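Side-chain contacts in phosphogluconate dehydrogenase NAD-binding putative C-terminal domain-containing protein (Sinorhizobium meliloti, PDB 4EZB), which is of unknown function but is probably an oxidoreductase, combining a Rossmann-like sheet domain with a helical C-terminal region: residues V91-V96 with K101-S106; E182-G185 with Q190-S193. All blocks are in the same frame, centred on the assembly; numbering follows the deposited sequence.

How the contacts relate
Both contacts pack a helix against the end of a strand in the same mixed sheet, and both bring together pieces close in sequence. Contact 1 belongs to strand 90-93, inside the parallel part of the sheet; contact 2 belongs to strand 180-185, an outermost strand within the chain, and to helix 190-218, which leads out of the sheet domain. Their centres lie 19 Å apart and they do not touch. Each is partly buried and lacks hydrogen bonds between its segments. Contact 1 is mainly valine on valine, with one serine hydroxyl beside a methyl group. Contact 2 sets a small apolar patch, Val184 on Ala191, beside a glutamine amide that lies against Gly185, and the second subunit reaches it.

Contact 1: V91-V96 with K101-S106; sequences VLSLVV and KAVAAS
Val103 meets the 91-96 segment with both of its methyl groups, each directed to a different residue. Val103 CG2 rests against the fork of Val95, 3.7 Å from Val95 CG1 and equally near Val95 CG2; the two valines pass alongside each other, pointing opposite ways. Val103 CG1, anti to the backbone N (chi1 165°), lies 3.3 Å from Ser93 OG. That hydroxyl makes no hydrogen bond to the helix; it turns a polar atom toward a methyl group and has a weak hydrogen bond with Asn121 ND2, while Asn121 OD1 accepts from Val95 N. Strand 90-93 and helix 100-107 are the first two elements of a beta-alpha-beta unit completed by strand 116-119, as in a Rossmann-type fold. Ile30 and Phe117, from the strands flanking 90-93, also touch Val103, so the neighbouring strands share in its packing. Val95 lies beyond the strand, beside a GxGxxA-like sequence that may be a dinucleotide-binding loop. Away from this tight spot the helix turns Lys101, Ala102 and Ala105 to the exposed side. Farther along, Ser106 OG bonds back to Ala102 O at 3.2 Å, approaching from above the carbonyl plane, and shares that oxygen with its own backbone N.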
# COMPACT_ATOMS: atom_id res chain seq x y z
N VAL A 91 18.91 -14.74 -30.56
CA VAL A 91 19.35 -13.37 -30.55
C VAL A 91 18.85 -12.64 -29.29
O VAL A 91 17.63 -12.61 -29.01
CB VAL A 91 18.87 -12.65 -31.83
CG1 VAL A 91 19.39 -11.21 -31.86
CG2 VAL A 91 19.33 -13.41 -33.07
N LEU A 92 19.79 -12.08 -28.52
CA LEU A 92 19.47 -11.32 -27.30
C LEU A 92 19.53 -9.80 -27.58
O LEU A 92 20.58 -9.26 -27.95
CB LEU A 92 20.43 -11.69 -26.17
CG LEU A 92 20.50 -13.15 -25.66
CD1 LEU A 92 21.27 -13.23 -24.35
CD2 LEU A 92 19.12 -13.79 -25.46
N SER A 93 18.42 -9.10 -27.39
CA SER A 93 18.39 -7.65 -27.66
C SER A 93 18.55 -6.88 -26.36
O SER A 93 17.65 -6.84 -25.56
CB SER A 93 17.08 -7.24 -28.35
OG SER A 93 17.15 -5.88 -28.78
N LEU A 94 19.71 -6.28 -26.16
CA LEU A 94 19.95 -5.43 -24.98
C LEU A 94 20.46 -4.10 -25.51
O LEU A 94 21.63 -3.94 -25.84
CB LEU A 94 20.99 -6.05 -24.06
CG LEU A 94 20.58 -7.26 -23.21
CD1 LEU A 94 21.73 -8.26 -23.09
CD2 LEU A 94 20.14 -6.77 -21.82
N VAL A 95 19.54 -3.15 -25.67
CA VAL A 95 19.87 -1.86 -26.26
C VAL A 95 19.22 -0.80 -25.38
O VAL A 95 18.53 -1.14 -24.39
CB VAL A 95 19.43 -1.76 -27.74
CG1 VAL A 95 20.29 -2.65 -28.62
CG2 VAL A 95 17.94 -2.08 -27.93
N VAL A 96 19.42 0.47 -25.71
CA VAL A 96 18.74 1.50 -24.93
C VAL A 96 17.26 1.35 -25.21
O VAL A 96 16.84 1.12 -26.35
CB VAL A 96 19.23 2.93 -25.25
CG1 VAL A 96 20.66 3.13 -24.75
CG2 VAL A 96 19.09 3.24 -26.74
N LYS A 101 12.30 -0.94 -30.79
CA LYS A 101 11.55 -1.21 -32.02
C LYS A 101 12.45 -1.17 -33.25
O LYS A 101 12.47 -2.11 -34.06
CB LYS A 101 10.40 -0.20 -32.19
CG LYS A 101 9.26 -0.37 -31.18
CD LYS A 101 8.15 0.67 -31.39
CE LYS A 101 8.52 2.03 -30.80
NZ LYS A 101 7.53 3.10 -31.12
N ALA A 102 13.22 -0.09 -33.36
CA ALA A 102 14.24 0.06 -34.41
C ALA A 102 15.11 -1.19 -34.52
O ALA A 102 15.22 -1.77 -35.59
CB ALA A 102 15.09 1.29 -34.15
N VAL A 103 15.70 -1.61 -33.40
CA VAL A 103 16.50 -2.84 -33.34
C VAL A 103 15.71 -4.02 -33.89
O VAL A 103 16.16 -4.69 -34.83
CB VAL A 103 17.01 -3.10 -31.91
CG1 VAL A 103 17.51 -4.52 -31.76
CG2 VAL A 103 18.12 -2.11 -31.60
N ALA A 104 14.51 -4.24 -33.35
CA ALA A 104 13.68 -5.32 -33.79
C ALA A 104 13.46 -5.30 -35.30
O ALA A 104 13.56 -6.33 -35.97
CB ALA A 104 12.35 -5.28 -33.04
N ALA A 105 13.17 -4.12 -35.84
CA ALA A 105 12.90 -3.97 -37.26
C ALA A 105 14.11 -4.28 -38.13
O ALA A 105 13.95 -4.83 -39.22
CB ALA A 105 12.34 -2.59 -37.55
N SER A 106 15.32 -3.96 -37.64
CA SER A 106 16.59 -4.28 -38.35
C SER A 106 16.85 -5.76 -38.42
O SER A 106 17.32 -6.29 -39.44
CB SER A 106 17.79 -3.69 -37.61
OG SER A 106 17.74 -2.29 -37.55

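Contact 2: E182-G185 with Q190-S193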
# COMPACT_ATOMS: atom_id res chain seq x y z
N GLU A 182 13.06 -18.21 -16.38
CA GLU A 182 11.79 -18.93 -16.22
C GLU A 182 10.67 -18.48 -17.15
O GLU A 182 10.42 -17.29 -17.33
CB GLU A 182 11.33 -19.02 -14.76
CG GLU A 182 11.44 -17.76 -13.95
CD GLU A 182 10.91 -17.97 -12.55
OE1 GLU A 182 9.73 -18.36 -12.41
OE2 GLU A 182 11.69 -17.76 -11.59
N ALA A 183 10.03 -19.45 -17.76
CA ALA A 183 8.90 -19.19 -18.64
C ALA A 183 7.69 -18.91 -17.77
O ALA A 183 7.36 -19.69 -16.88
CB ALA A 183 8.64 -20.37 -19.57
N VAL A 184 7.04 -17.77 -17.99
CA VAL A 184 5.94 -17.38 -17.10
C VAL A 184 4.59 -17.36 -17.81
O VAL A 184 3.55 -17.14 -17.17
CB VAL A 184 6.23 -16.05 -16.39
CG1 VAL A 184 7.48 -16.18 -15.54
CG2 VAL A 184 6.43 -14.93 -17.42
N GLY A 185 4.61 -17.62 -19.12
CA GLY A 185 3.38 -17.63 -19.91
C GLY A 185 3.65 -17.80 -21.38
O GLY A 185 4.79 -17.69 -21.83
N GLN A 190 3.56 -10.97 -21.14
CA GLN A 190 3.38 -11.42 -19.75
C GLN A 190 4.57 -11.22 -18.82
O GLN A 190 4.36 -11.01 -17.62
CB GLN A 190 2.90 -12.85 -19.66
CG GLN A 190 1.50 -13.06 -20.21
CD GLN A 190 1.07 -14.50 -20.12
OE1 GLN A 190 1.59 -15.37 -20.85
NE2 GLN A 190 0.14 -14.78 -19.21
N ALA A 191 5.79 -11.28 -19.36
CA ALA A 191 7.00 -11.21 -18.55
C ALA A 191 7.23 -9.78 -18.05
O ALA A 191 7.57 -9.57 -16.89
CB ALA A 191 8.22 -11.71 -19.32
N SER A 192 7.06 -8.79 -18.94
CA SER A 192 7.24 -7.42 -18.52
C SER A 192 6.04 -6.97 -17.68
O SER A 192 6.21 -6.17 -16.75
CB SER A 192 7.48 -6.48 -19.70
OG SER A 192 6.35 -6.41 -20.54
N SER A 193 4.86 -7.50 -17.97
CA SER A 193 3.69 -7.23 -17.14
C SER A 193 3.93 -7.68 -15.72
O SER A 193 3.71 -6.93 -14.79
CB SER A 193 2.46 -7.91 -17.71
OG SER A 193 2.03 -7.15 -18.84
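Val184 and Ala191 form the apolar half of this contact, where the end of strand 180-185 faces the first turn of helix 190-218. At chi1 -61°, Val184 points CG2 at the helix, and this methyl does the touching. Val184 CG2 lies 3.9 Å from Ala191 CA and 4.1 Å from Ala191 CB, against the side of the helix. Leu161 of the adjoining strand touches both residues.

Gln190 supplies the polar half. Its CG is anti to the carbonyl carbon (chi1 -66°) and the chain runs extended through chi2, carrying the amide alongside Gly185. Gln190 OE1 comes within 3.0 Å of Gly185 CA and 3.2 Å of Gly185 C. The oxygen occupies the side of Gly185 where a side chain would point, a place the glycine leaves open to it. The same oxygen accepts a hydrogen bond from Thr187 N in the intervening loop, while NE2 donates to Ala219 O of the second subunit. These two bonds hold both ends of the amide and favour its modelled rotation.

Glu144 completes the setting: its OE1 and OE2 accept from Ser192 N and Ala191 N, placing a carboxylate at the helix N-terminus, gripped by two backbone N-H groups. The chemistry thus implies that Gln190 ties the strand-to-helix loop to the subunit interface, while the Val184 and Ala191 side chains meet by apolar packing.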